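Local coordinates for BH1974 protein (Bacillus halodurans, PDB 3ON5) that belongs to the XdhC/CoxI family and probably helps mature a molybdenum-dependent xanthine dehydrogenase, as its relatives do, at residues I203-G208 / D264-M269. Numbering follows the deposited sequence.
Sequences IIFGAG and DFVLIM
The Phe205 ring presents an edge to strand 265-268: Val266 CG1 lies near the ring plane, 3.7 Å from Phe205 CE2, and Leu267 O also sits by that edge. Val266 CG1 gets there by standing anti to its own backbone N (chi1 178°). Phe254 meets the same ring almost perpendicularly, and Ile279 of helix 273-283 packs on it. The strands themselves run parallel, paired Ile203-Val266, Ile204-Leu267 and Phe205-Ile268. Four backbone hydrogen bonds join them: Ile203 N to Phe265 O, Leu267 N to Ile203 O (2.9 Å), Phe205 N to Leu267 O (2.8 Å, 173° at the hydrogen) and Met269 N to Phe205 O. On the sheet face of Ile204 and Leu267, the Ile204 side chain crosses that of selenomethionine Met269, CG2 lying 4.0 Å from its CG; helix 211-221 covers this layer through Val211, Leu214 and Val215. At the start of the pairing, Ile203 CD1 touches Asp264 OD2 at 3.5 Å, while that carboxylate is held by the Arg261 amide and a salt bridge to Arg201. Gly206, whose backbone angles call for glycine, opens the turn into helix 211-221, the glycine-rich strand-to-helix connection of a Rossmann fold. The pairing is thus buried and largely apolar: four N-H groups are spent between these strands, and flanking strands bond Ile204 and Val266.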
loop_
_atom_site.group_PDB
_atom_site.type_symbol
_atom_site.label_atom_id
_atom_site.label_comp_id
_atom_site.label_asym_id
_atom_site.label_seq_id
_atom_site.Cartn_x
_atom_site.Cartn_y
_atom_site.Cartn_z
ATOM N N ILE A 203 -2.456 25.163 26.745
ATOM C CA ILE A 203 -3.110 26.414 26.381
ATOM C C ILE A 203 -2.043 27.325 25.790
ATOM O O ILE A 203 -1.136 27.772 26.500
ATOM C CB ILE A 203 -3.848 27.027 27.606
ATOM C CG1 ILE A 203 -4.744 25.962 28.285
ATOM C CG2 ILE A 203 -4.646 28.298 27.199
ATOM C CD1 ILE A 203 -5.337 26.289 29.578
ATOM N N ILE A 204 -2.143 27.567 24.469
ATOM C CA ILE A 204 -1.184 28.363 23.701
ATOM C C ILE A 204 -1.763 29.748 23.390
ATOM O O ILE A 204 -2.818 29.872 22.760
ATOM C CB ILE A 204 -0.775 27.631 22.403
ATOM C CG1 ILE A 204 -0.256 26.205 22.713
ATOM C CG2 ILE A 204 0.268 28.454 21.649
ATOM C CD1 ILE A 204 -0.151 25.252 21.517
ATOM N N PHE A 205 -1.054 30.781 23.857
ATOM C CA PHE A 205 -1.353 32.184 23.611
ATOM C C PHE A 205 -0.493 32.654 22.454
ATOM O O PHE A 205 0.728 32.777 22.594
ATOM C CB PHE A 205 -1.138 33.032 24.865
ATOM C CG PHE A 205 -2.186 32.833 25.930
ATOM C CD1 PHE A 205 -3.354 33.582 25.924
ATOM C CD2 PHE A 205 -1.989 31.924 26.964
ATOM C CE1 PHE A 205 -4.316 33.414 26.912
ATOM C CE2 PHE A 205 -2.957 31.752 27.951
ATOM C CZ PHE A 205 -4.113 32.499 27.920
ATOM N N GLY A 206 -1.131 32.819 21.298
ATOM C CA GLY A 206 -0.481 33.231 20.067
ATOM C C GLY A 206 -0.806 32.287 18.933
ATOM O O GLY A 206 -0.884 31.074 19.140
ATOM N N ALA A 207 -1.043 32.842 17.733
ATOM C CA ALA A 207 -1.343 32.048 16.545
ATOM C C ALA A 207 -0.445 32.476 15.352
ATOM O O ALA A 207 -0.851 32.371 14.192
ATOM C CB ALA A 207 -2.814 32.164 16.187
ATOM N N GLY A 208 0.794 32.875 15.652
ATOM C CA GLY A 208 1.791 33.225 14.646
ATOM C C GLY A 208 2.248 32.013 13.850
ATOM O O GLY A 208 1.951 30.881 14.241
ATOM N N ASP A 264 -3.096 22.505 34.211
ATOM C CA ASP A 264 -2.892 22.907 32.821
ATOM C C ASP A 264 -1.456 23.419 32.585
ATOM O O ASP A 264 -0.756 23.824 33.528
ATOM C CB ASP A 264 -3.913 23.998 32.401
ATOM C CG ASP A 264 -5.363 23.559 32.267
ATOM O OD1 ASP A 264 -5.604 22.359 31.988
ATOM O OD2 ASP A 264 -6.253 24.427 32.359
ATOM N N PHE A 265 -1.051 23.410 31.293
ATOM C CA PHE A 265 0.229 23.889 30.758
ATOM C C PHE A 265 -0.017 25.125 29.903
ATOM O O PHE A 265 -0.815 25.076 28.962
ATOM C CB PHE A 265 0.939 22.783 29.936
ATOM C CG PHE A 265 1.304 21.545 30.722
ATOM C CD1 PHE A 265 0.362 20.547 30.961
ATOM C CD2 PHE A 265 2.597 21.357 31.191
ATOM C CE1 PHE A 265 0.690 19.416 31.719
ATOM C CE2 PHE A 265 2.931 20.216 31.933
ATOM C CZ PHE A 265 1.970 19.256 32.194
ATOM N N VAL A 266 0.641 26.234 30.235
ATOM C CA VAL A 266 0.451 27.474 29.492
ATOM C C VAL A 266 1.731 27.793 28.721
ATOM O O VAL A 266 2.850 27.626 29.235
ATOM C CB VAL A 266 0.008 28.656 30.390
ATOM C CG1 VAL A 266 -0.121 29.946 29.576
ATOM C CG2 VAL A 266 -1.312 28.339 31.096
ATOM N N LEU A 267 1.543 28.273 27.479
ATOM C CA LEU A 267 2.600 28.668 26.567
ATOM C C LEU A 267 2.257 30.034 25.975
ATOM O O LEU A 267 1.273 30.162 25.244
ATOM C CB LEU A 267 2.698 27.573 25.515
ATOM C CG LEU A 267 4.037 27.236 24.891
ATOM C CD1 LEU A 267 5.150 27.126 25.910
ATOM C CD2 LEU A 267 3.910 25.945 24.239
ATOM N N ILE A 268 3.005 31.068 26.396
ATOM C CA ILE A 268 2.841 32.472 26.019
ATOM C C ILE A 268 3.796 32.772 24.860
ATOM O O ILE A 268 5.013 32.858 25.070
ATOM C CB ILE A 268 3.098 33.405 27.251
ATOM C CG1 ILE A 268 2.360 32.936 28.521
ATOM C CG2 ILE A 268 2.767 34.838 26.927
ATOM C CD1 ILE A 268 2.636 33.786 29.789
HETATM N N MSE A 269 3.267 32.922 23.634
HETATM C CA MSE A 269 4.130 33.176 22.470
HETATM C C MSE A 269 3.425 34.045 21.441
HETATM O O MSE A 269 3.331 33.673 20.257
HETATM C CB MSE A 269 4.585 31.863 21.835
HETATM C CG MSE A 269 3.504 30.784 21.779
HETATM SE SE MSE A 269 4.272 29.133 21.149
HETATM C CE MSE A 269 5.776 29.033 22.305
#